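Local coordinates for protein autolysin E (Staphylococcus aureus, PDB 4PI8) that probably cleaves the glycan strands of cell-wall peptidoglycan as a glycosidase of the lysozyme clan, and holds a NAG-NAM disaccharide in its pocket, at residues 68-73 against 96-101; 25-30 against 38-43; 134-139 against 144-149. The protein carries 1 engineered substitution. All coordinates share one frame; numbering follows the deposited sequence. Where two conformers were deposited one is given.

Contact 1 (68-73 against 96-101); sequences SEVNQL and VNVIYL
Val70 and Val98 meet through one methyl each, CG2 of Val70 lying 4.2 Å from CG1 of Val98, and the two side chains pass at a slant. Both are aimed at the opposing helix from buried positions. With chi1 at 72°, Val98 seats CG1 between its backbone N and carbonyl carbon, and that is the branch presented to Val70. Helix 84-94 also meets this tighter end, Leu88 touching Val70 and Phe87 touching Val98.

The other end is looser. Leu73 CD1 reaches Ile99 CG1 at 4.5 Å, and Leu73 is partly exposed, with Ser211 of helix 200-215 beside it. Still further out, Ser68 and Gln72 occupy the solvent-facing side of helix 67-74. The two segments together bury 117 Å².

The beginning of helix 98-108 is fixed independently by Asn97. Its OD1 accepts from Tyr100 N at 3.0 Å in a nearly straight bond (168°), the donor lying above the carbonyl plane, and more weakly from Ile99 N; ND2 is bonded to Tyr212 OH. The result is an Asn N-cap on helix 98-108, whose buried first turn packs against the short helix 67-74, consistent with the largely helical core of lysozyme-clan enzymes.

Contact 2 (25-30 against 38-43); sequences QTKEED and NNEIAK
Gln25 lays its aliphatic root over the end of Ile41, at about a right angle to it. CG of Gln25 is 3.7 Å from Ile41 CD1, and CB of Gln25 is 3.8 Å from Ile41 CG1, so two methylene groups share the isoleucine's longer branch. The CA atoms of Gln25 and Ile41 are 7.2 Å apart, the closest CA pair of the two segments. A bend at chi2 (-90°) turns the Gln25 amide off this apolar patch, toward partners outside it: OE1 accepts from Arg183 NH2, and NE2 donates to OE1 of Gln18 on helix 11-18, a residue that also touches Ile41. Both Gln25 and Ile41 are buried, and these two bonds satisfy the polar side-chain atoms of the glutamine.

Two residues on, at Lys27 within the strand, the contact changes character. Lys27 crosses Glu40 with its methylenes against the carboxylate: CD of Lys27 is 3.7 Å from Glu40 OE2, and CE is 3.8 Å from the same oxygen. Folding at chi4 (48°) leaves the ammonium NZ of Lys27 4.5 Å from Glu40 OE2, too far for a salt bridge, so the attraction is probably only diffuse. Glu29 OE1, 4.9 Å from Glu40 OE2, adds a like charge that may offset part of it. Between the two contact points the CB of Thr26 points away from the helix, and its OG1 is hydrogen-bonded to OG of Ser196, a residue of the glycan pocket.

The arrangement is that of a beta hairpin, strands 26-29 and 32-35, whose chain continues into helix 38-45 and brings that helix back to pack beside the first strand, next to the glycan pocket.

Contact 3 (134-139 against 144-149); sequences GAFDSS and GKSYAE. With AMU (N-acetyl-beta-muramic acid), chain B.
Hydrogen bonding centres on Ala135 O, which meets Ser146 across the contact. The hydroxyl OG of Ser146 donates to Ala135 O at 2.8 Å, in the carbonyl plane and with a C=O...O angle of 158°. A chi1 of 177° swings OG opposite the backbone N to make this possible. A water also donates to Ala135 O, at 2.8 Å, and accepts from Ala148 N at 3.0 Å; it thus serves an amide of the first turn of helix 147-150. A CA-H...O contact from Ser146 CA, 3.5 Å from Ala135 O, adds a weaker third approach.

Apolar contact is carried by Phe136, whose CE1 lies 3.8 Å from Ala148 CB. Ser146 OG sits at the edge of the same ring, near its plane, so the hydroxyl borders the apolar patch.

Within these segments the ligand is bound by Gly134, whose N donates to O7 of the N-acetylmuramic acid at 2.7 Å in a nearly straight bond (166°). The OH of Tyr171 and the backbone O of Tyr194 also bond to the sugar.

Helix 138-143 joins the two segments, with Asp137 OD1 capping it through Ala140 N and with Ala140 touching both Ala135 and Ser146. On the side of helix 147-150, Tyr147 meets Phe166, a glycan-pocket residue on helix 156-172, edge-to-face, while the like-charged carboxylates of Glu149 and of Asp122 on strand 120-122 lie close together.

The three contacts follow one another along the chain, each closing before the next opens, and none touches another. Contacts 2 and 3 are the two near the disaccharide: their centres are 27 Å apart and their nearest atoms about 13 Å. Contact 3 bonds directly to the muramic acid through Gly134. In contact 2 the side chain of Gln25 is about 6 Å from the bound NAG. The same side chain is about 8 Å from the bound N-acetylmuramic acid. Contact 1 lies in the helical body, its centre 30 Å from that of contact 2, on the opposite side of the chain's centre, and 27 Å from that of contact 3. It concerns helix packing, the others the surroundings of the glycan.

Contact 1 (68-73 against 96-101)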
loop_
_atom_site.group_PDB
_atom_site.type_symbol
_atom_site.label_atom_id
_atom_site.label_comp_id
_atom_site.label_asym_id
_atom_site.label_seq_id
_atom_site.Cartn_x
_atom_site.Cartn_y
_atom_site.Cartn_z
ATOM N N SER A 68 9.776 2.172 20.306
ATOM C CA SER A 68 11.132 1.629 20.192
ATOM C C SER A 68 11.180 0.473 19.189
ATOM O O SER A 68 12.094 0.426 18.350
ATOM C CB SER A 68 11.740 1.232 21.520
ATOM O OG SER A 68 11.026 0.190 22.075
ATOM N N GLU A 69 10.180 -0.400 19.196
ATOM C CA GLU A 69 10.119 -1.498 18.243
ATOM C C GLU A 69 9.921 -0.991 16.822
ATOM O O GLU A 69 10.584 -1.489 15.863
ATOM C CB GLU A 69 9.040 -2.457 18.589
ATOM C CG GLU A 69 9.361 -3.247 19.857
ATOM C CD GLU A 69 8.190 -4.092 20.265
ATOM O OE1 GLU A 69 7.085 -3.639 20.522
ATOM O OE2 GLU A 69 8.395 -5.330 20.384
ATOM N N VAL A 70 9.045 -0.016 16.611
ATOM C CA VAL A 70 8.841 0.525 15.260
ATOM C C VAL A 70 10.127 1.210 14.784
ATOM O O VAL A 70 10.523 1.043 13.619
ATOM C CB VAL A 70 7.638 1.470 15.228
ATOM C CG1 VAL A 70 7.469 2.034 13.841
ATOM C CG2 VAL A 70 6.392 0.711 15.635
ATOM N N ASN A 71 10.791 1.942 15.667
ATOM C CA ASN A 71 12.076 2.564 15.279
ATOM C C ASN A 71 13.128 1.540 14.959
ATOM O O ASN A 71 13.948 1.788 14.049
ATOM C CB ASN A 71 12.534 3.573 16.287
ATOM C CG ASN A 71 11.830 4.908 16.101
ATOM O OD1 ASN A 71 11.541 5.317 14.972
ATOM N ND2 ASN A 71 11.577 5.617 17.161
ATOM N N GLN A 72 13.103 0.379 15.593
ATOM C CA GLN A 72 14.025 -0.713 15.164
ATOM C C GLN A 72 13.775 -1.114 13.757
ATOM O O GLN A 72 14.739 -1.253 12.953
ATOM C CB GLN A 72 13.746 -1.989 15.925
ATOM C CG GLN A 72 14.411 -2.118 17.231
ATOM C CD GLN A 72 14.160 -3.480 17.820
ATOM O OE1 GLN A 72 14.556 -4.557 17.241
ATOM N NE2 GLN A 72 13.461 -3.472 18.962
ATOM N N LEU A 73 12.516 -1.253 13.333
ATOM C CA LEU A 73 12.210 -1.551 11.935
ATOM C C LEU A 73 12.685 -0.495 11.013
ATOM O O LEU A 73 12.984 -0.793 9.897
ATOM C CB LEU A 73 10.705 -1.791 11.712
ATOM C CG LEU A 73 10.080 -3.034 12.303
ATOM C CD1 LEU A 73 8.615 -3.029 11.950
ATOM C CD2 LEU A 73 10.766 -4.274 11.721
ATOM N N VAL A 96 -5.008 1.540 11.877
ATOM C CA VAL A 96 -4.288 0.982 10.720
ATOM C C VAL A 96 -3.076 0.231 11.269
ATOM O O VAL A 96 -2.255 0.820 11.994
ATOM C CB VAL A 96 -3.804 2.063 9.807
ATOM C CG1 VAL A 96 -3.011 1.498 8.649
ATOM C CG2 VAL A 96 -4.965 2.858 9.195
ATOM N N ASN A 97 -2.968 -1.039 10.931
ATOM C CA ASN A 97 -1.842 -1.922 11.380
ATOM C C ASN A 97 -0.491 -1.258 11.114
ATOM O O ASN A 97 -0.207 -0.976 9.948
ATOM C CB ASN A 97 -2.023 -3.258 10.698
ATOM C CG ASN A 97 -0.964 -4.273 11.029
ATOM O OD1 ASN A 97 0.241 -3.980 10.988
ATOM N ND2 ASN A 97 -1.352 -5.516 11.162
ATOM N N VAL A 98 0.301 -1.012 12.141
ATOM C CA VAL A 98 1.509 -0.207 11.930
ATOM C C VAL A 98 2.586 -1.003 11.195
ATOM O O VAL A 98 3.437 -0.390 10.507
ATOM C CB VAL A 98 2.085 0.378 13.259
ATOM C CG1 VAL A 98 2.740 -0.702 14.129
ATOM C CG2 VAL A 98 2.987 1.546 13.006
ATOM N N ILE A 99 2.586 -2.319 11.344
ATOM C CA ILE A 99 3.559 -3.112 10.587
ATOM C C ILE A 99 3.248 -3.043 9.080
ATOM O O ILE A 99 4.153 -2.931 8.239
ATOM C CB ILE A 99 3.714 -4.508 11.127
ATOM C CG1 ILE A 99 4.445 -4.504 12.474
ATOM C CG2 ILE A 99 4.414 -5.411 10.131
ATOM C CD1 ILE A 99 4.465 -5.820 13.207
ATOM N N TYR A 100 1.964 -3.133 8.729
ATOM C CA TYR A 100 1.541 -2.916 7.373
ATOM C C TYR A 100 1.958 -1.539 6.927
ATOM O O TYR A 100 2.536 -1.383 5.837
ATOM C CB TYR A 100 0.009 -3.097 7.265
ATOM C CG TYR A 100 -0.546 -2.297 6.125
ATOM C CD1 TYR A 100 -0.213 -2.572 4.814
ATOM C CD2 TYR A 100 -1.306 -1.156 6.376
ATOM C CE1 TYR A 100 -0.620 -1.752 3.797
ATOM C CE2 TYR A 100 -1.752 -0.336 5.362
ATOM C CZ TYR A 100 -1.342 -0.600 4.087
ATOM O OH TYR A 100 -1.716 0.278 3.081
ATOM N N LEU A 101 1.710 -0.504 7.733
ATOM C CA LEU A 101 1.958 0.856 7.306
ATOM C C LEU A 101 3.449 1.077 7.015
ATOM O O LEU A 101 3.820 1.666 5.971
ATOM C CB LEU A 101 1.475 1.856 8.347
ATOM C CG LEU A 101 1.218 3.266 7.902
ATOM C CD1 LEU A 101 0.159 3.376 6.816
ATOM C CD2 LEU A 101 0.855 4.066 9.140
#

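Contact 2 (25-30 against 38-43)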
loop_
_atom_site.group_PDB
_atom_site.type_symbol
_atom_site.label_atom_id
_atom_site.label_comp_id
_atom_site.label_asym_id
_atom_site.label_seq_id
_atom_site.Cartn_x
_atom_site.Cartn_y
_atom_site.Cartn_z
ATOM N N GLN A 25 -1.568 -2.992 -15.888
ATOM C CA GLN A 25 -1.140 -4.081 -15.018
ATOM C C GLN A 25 0.323 -4.280 -15.368
ATOM O O GLN A 25 0.619 -4.537 -16.524
ATOM C CB GLN A 25 -1.873 -5.385 -15.262
ATOM C CG GLN A 25 -3.422 -5.220 -15.279
ATOM C CD GLN A 25 -4.096 -5.384 -13.945
ATOM O OE1 GLN A 25 -3.485 -5.232 -12.891
ATOM N NE2 GLN A 25 -5.385 -5.650 -13.948
ATOM N N THR A 26 1.227 -4.114 -14.393
ATOM C CA THR A 26 2.667 -4.080 -14.683
ATOM C C THR A 26 3.422 -5.134 -13.882
ATOM O O THR A 26 2.933 -5.719 -12.896
ATOM C CB THR A 26 3.236 -2.715 -14.379
ATOM O OG1 THR A 26 3.041 -2.402 -12.994
ATOM C CG2 THR A 26 2.596 -1.619 -15.213
ATOM N N LYS A 27 4.654 -5.396 -14.347
ATOM C CA LYS A 27 5.544 -6.382 -13.724
ATOM C C LYS A 27 6.983 -5.880 -13.864
ATOM O O LYS A 27 7.284 -5.210 -14.836
ATOM C CB LYS A 27 5.355 -7.718 -14.445
ATOM C CG LYS A 27 6.385 -8.798 -14.276
ATOM C CD LYS A 27 6.476 -9.632 -15.556
ATOM C CE LYS A 27 7.774 -10.432 -15.602
ATOM N NZ LYS A 27 8.028 -11.151 -14.317
ATOM N N GLU A 28 7.819 -6.155 -12.863
ATOM C CA GLU A 28 9.253 -5.791 -12.927
ATOM C C GLU A 28 10.025 -6.855 -13.684
ATOM O O GLU A 28 9.944 -8.051 -13.345
ATOM C CB GLU A 28 9.801 -5.619 -11.497
ATOM C CG GLU A 28 10.934 -4.599 -11.362
ATOM C CD GLU A 28 10.995 -4.006 -9.956
ATOM O OE1 GLU A 28 10.577 -4.708 -8.998
ATOM O OE2 GLU A 28 11.433 -2.843 -9.806
ATOM N N GLU A 29 10.719 -6.415 -14.733
ATOM C CA GLU A 29 11.475 -7.275 -15.624
ATOM C C GLU A 29 12.734 -6.534 -16.181
ATOM O O GLU A 29 12.651 -5.363 -16.568
ATOM C CB GLU A 29 10.566 -7.718 -16.760
ATOM C CG GLU A 29 11.086 -8.919 -17.530
ATOM C CD GLU A 29 10.033 -9.544 -18.424
ATOM O OE1 GLU A 29 8.841 -9.160 -18.328
ATOM O OE2 GLU A 29 10.408 -10.430 -19.218
ATOM N N ASP A 30 13.885 -7.222 -16.223
ATOM C CA ASP A 30 15.188 -6.621 -16.628
ATOM C C ASP A 30 15.447 -5.262 -15.948
ATOM O O ASP A 30 15.843 -4.300 -16.616
ATOM C CB ASP A 30 15.282 -6.410 -18.167
ATOM C CG ASP A 30 14.965 -7.670 -18.977
ATOM O OD1 ASP A 30 15.383 -8.788 -18.586
ATOM O OD2 ASP A 30 14.295 -7.526 -20.026
ATOM N N ASN A 38 -1.674 -11.179 -20.254
ATOM C CA ASN A 38 -2.863 -11.801 -19.713
ATOM C C ASN A 38 -2.628 -12.984 -18.795
ATOM O O ASN A 38 -3.274 -13.098 -17.777
ATOM C CB ASN A 38 -3.842 -12.188 -20.850
ATOM C CG ASN A 38 -4.650 -11.001 -21.357
ATOM O OD1 ASN A 38 -5.469 -11.174 -22.284
ATOM N ND2 ASN A 38 -4.442 -9.815 -20.808
ATOM N N ASN A 39 -1.728 -13.903 -19.170
ATOM C CA ASN A 39 -1.433 -15.051 -18.318
ATOM C C ASN A 39 -0.826 -14.638 -16.970
ATOM O O ASN A 39 -1.141 -15.251 -15.942
ATOM C CB ASN A 39 -0.472 -16.021 -19.051
ATOM C CG ASN A 39 -1.183 -16.884 -20.064
ATOM O OD1 ASN A 39 -2.403 -17.012 -20.039
ATOM N ND2 ASN A 39 -0.417 -17.494 -20.964
ATOM N N GLU A 40 0.047 -13.670 -17.034
ATOM C CA GLU A 40 0.724 -13.130 -15.831
ATOM C C GLU A 40 -0.278 -12.509 -14.889
ATOM O O GLU A 40 -0.233 -12.737 -13.693
ATOM C CB GLU A 40 1.805 -12.137 -16.218
ATOM C CG GLU A 40 3.019 -12.859 -16.836
ATOM C CD GLU A 40 3.971 -11.923 -17.508
ATOM O OE1 GLU A 40 3.614 -10.811 -17.948
ATOM O OE2 GLU A 40 5.157 -12.341 -17.618
ATOM N N ILE A 41 -1.214 -11.759 -15.462
ATOM C CA ILE A 41 -2.283 -11.134 -14.636
ATOM C C ILE A 41 -3.088 -12.214 -13.969
ATOM O O ILE A 41 -3.328 -12.202 -12.741
ATOM C CB ILE A 41 -3.191 -10.277 -15.493
ATOM C CG1 ILE A 41 -2.483 -9.064 -15.998
ATOM C CG2 ILE A 41 -4.438 -9.881 -14.685
ATOM C CD1 ILE A 41 -3.171 -8.388 -17.187
ATOM N N ALA A 42 -3.559 -13.208 -14.736
ATOM C CA ALA A 42 -4.333 -14.274 -14.178
ATOM C C ALA A 42 -3.614 -15.048 -13.068
ATOM O O ALA A 42 -4.210 -15.412 -12.070
ATOM C CB ALA A 42 -4.820 -15.239 -15.278
ATOM N N LYS A 43 -2.326 -15.358 -13.302
ATOM C CA LYS A 43 -1.552 -16.095 -12.328
ATOM C C LYS A 43 -1.434 -15.311 -10.981
ATOM O O LYS A 43 -1.600 -15.848 -9.891
ATOM C CB LYS A 43 -0.144 -16.395 -12.898
ATOM C CG LYS A 43 0.735 -17.157 -11.914
ATOM C CD LYS A 43 2.150 -17.417 -12.410
ATOM C CE LYS A 43 3.030 -17.719 -11.203
ATOM N NZ LYS A 43 4.380 -18.208 -11.591
#

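Contact 3 (134-139 against 144-149)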
loop_
_atom_site.group_PDB
_atom_site.type_symbol
_atom_site.label_atom_id
_atom_site.label_comp_id
_atom_site.label_asym_id
_atom_site.label_seq_id
_atom_site.Cartn_x
_atom_site.Cartn_y
_atom_site.Cartn_z
ATOM N N GLY A 134 -1.815 8.870 -5.706
ATOM C CA GLY A 134 -2.092 9.875 -6.735
ATOM C C GLY A 134 -0.870 10.201 -7.564
ATOM O O GLY A 134 0.106 9.487 -7.581
ATOM N N ALA A 135 -0.979 11.318 -8.315
ATOM C CA ALA A 135 0.070 11.758 -9.173
ATOM C C ALA A 135 1.089 12.541 -8.340
ATOM O O ALA A 135 0.703 13.428 -7.563
ATOM C CB ALA A 135 -0.496 12.630 -10.306
ATOM N N PHE A 136 2.322 12.115 -8.506
ATOM C CA PHE A 136 3.443 12.654 -7.715
ATOM C C PHE A 136 4.684 12.759 -8.532
ATOM O O PHE A 136 5.517 11.871 -8.547
ATOM C CB PHE A 136 3.647 11.798 -6.440
ATOM C CG PHE A 136 4.493 12.497 -5.393
ATOM C CD1 PHE A 136 3.992 13.616 -4.756
ATOM C CD2 PHE A 136 5.761 12.041 -5.114
ATOM C CE1 PHE A 136 4.818 14.315 -3.807
ATOM C CE2 PHE A 136 6.559 12.716 -4.160
ATOM C CZ PHE A 136 6.057 13.824 -3.541
ATOM N N ASP A 137 4.713 13.858 -9.291
ATOM C CA ASP A 137 5.885 14.281 -10.051
ATOM C C ASP A 137 5.864 15.794 -10.178
ATOM O O ASP A 137 4.882 16.443 -9.802
ATOM C CB ASP A 137 5.958 13.574 -11.416
ATOM C CG ASP A 137 4.737 13.812 -12.306
ATOM O OD1 ASP A 137 4.015 14.828 -12.187
ATOM O OD2 ASP A 137 4.510 12.953 -13.178
ATOM N N SER A 138 6.946 16.385 -10.706
ATOM C CA SER A 138 7.017 17.862 -10.752
ATOM C C SER A 138 5.857 18.491 -11.541
ATOM O O SER A 138 5.265 19.474 -11.084
ATOM C CB SER A 138 8.384 18.359 -11.262
ATOM O OG SER A 138 8.915 17.494 -12.258
ATOM N N SER A 139 5.478 17.893 -12.672
ATOM C CA SER A 139 4.386 18.452 -13.469
ATOM C C SER A 139 3.079 18.471 -12.681
ATOM O O SER A 139 2.391 19.485 -12.676
ATOM C CB SER A 139 4.235 17.725 -14.815
ATOM O OG SER A 139 4.905 16.470 -14.796
ATOM N N GLY A 144 -0.842 21.613 -9.931
ATOM C CA GLY A 144 -1.726 21.533 -8.781
ATOM C C GLY A 144 -2.575 20.276 -8.786
ATOM O O GLY A 144 -3.459 20.133 -7.942
ATOM N N LYS A 145 -2.309 19.350 -9.711
ATOM C CA LYS A 145 -3.122 18.124 -9.838
ATOM C C LYS A 145 -2.421 16.934 -9.164
ATOM O O LYS A 145 -2.286 15.829 -9.728
ATOM C CB LYS A 145 -3.459 17.854 -11.304
ATOM C CG LYS A 145 -4.494 18.836 -11.855
ATOM C CD LYS A 145 -4.739 18.664 -13.347
ATOM C CE LYS A 145 -3.699 19.397 -14.178
ATOM N NZ LYS A 145 -3.837 19.098 -15.632
ATOM N N SER A 146 -1.959 17.206 -7.948
ATOM C CA SER A 146 -1.282 16.229 -7.079
ATOM C C SER A 146 -2.002 16.175 -5.758
ATOM O O SER A 146 -2.178 17.173 -5.066
ATOM C CB SER A 146 0.166 16.636 -6.877
ATOM O OG SER A 146 0.835 15.738 -5.983
ATOM N N TYR A 147 -2.400 14.949 -5.365
ATOM C CA TYR A 147 -3.046 14.712 -4.118
ATOM C C TYR A 147 -2.184 15.195 -2.912
ATOM O O TYR A 147 -2.728 15.791 -2.004
ATOM C CB TYR A 147 -3.384 13.217 -3.961
ATOM C CG TYR A 147 -4.431 12.969 -2.918
ATOM C CD1 TYR A 147 -5.756 13.217 -3.194
ATOM C CD2 TYR A 147 -4.097 12.487 -1.673
ATOM C CE1 TYR A 147 -6.731 13.018 -2.250
ATOM C CE2 TYR A 147 -5.055 12.274 -0.721
ATOM C CZ TYR A 147 -6.385 12.529 -1.018
ATOM O OH TYR A 147 -7.360 12.332 -0.089
ATOM N N ALA A 148 -0.896 14.947 -3.008
ATOM C CA ALA A 148 0.032 15.304 -1.911
ATOM C C ALA A 148 -0.022 16.816 -1.692
ATOM O O ALA A 148 0.046 17.317 -0.573
ATOM C CB ALA A 148 1.408 14.845 -2.189
ATOM N N GLU A 149 -0.121 17.550 -2.799
ATOM C CA GLU A 149 -0.205 19.029 -2.719
ATOM C C GLU A 149 -1.578 19.490 -2.221
ATOM O O GLU A 149 -1.685 20.312 -1.313
ATOM C CB GLU A 149 0.132 19.640 -4.064
ATOM C CG GLU A 149 -0.126 21.139 -4.123
ATOM C CD GLU A 149 0.552 21.783 -5.317
ATOM O OE1 GLU A 149 0.933 21.081 -6.276
ATOM O OE2 GLU A 149 0.707 23.019 -5.294
HETATM C C1 AMU B . -2.125 3.576 -8.816
HETATM C C2 AMU B . -3.122 4.487 -8.161
HETATM C C3 AMU B . -4.546 4.118 -8.609
HETATM C C4 AMU B . -4.587 4.123 -10.155
HETATM C C5 AMU B . -3.441 3.320 -10.699
HETATM C C6 AMU B . -3.426 3.331 -12.230
HETATM C C7 AMU B . -3.221 5.397 -5.837
HETATM C C8 AMU B . -3.251 5.006 -4.375
HETATM C C9 AMU B . -6.329 4.449 -7.022
HETATM C C10 AMU B . -6.716 5.517 -6.073
HETATM C C11 AMU B . -7.553 3.772 -7.634
HETATM O O1 AMU B . -0.797 3.928 -8.458
HETATM O O3 AMU B . -5.522 5.002 -8.067
HETATM O O4 AMU B . -5.874 3.576 -10.487
HETATM O O5 AMU B . -2.218 3.824 -10.224
HETATM O O6 AMU B . -2.462 2.426 -12.780
HETATM O O7 AMU B . -3.214 6.561 -6.178
HETATM O O10 AMU B . -6.965 5.229 -4.865
HETATM O O11 AMU B . -6.842 6.729 -6.516
HETATM N N2 AMU B . -3.076 4.383 -6.681
HETATM O O HOH W 1 0.143 12.829 -4.924
#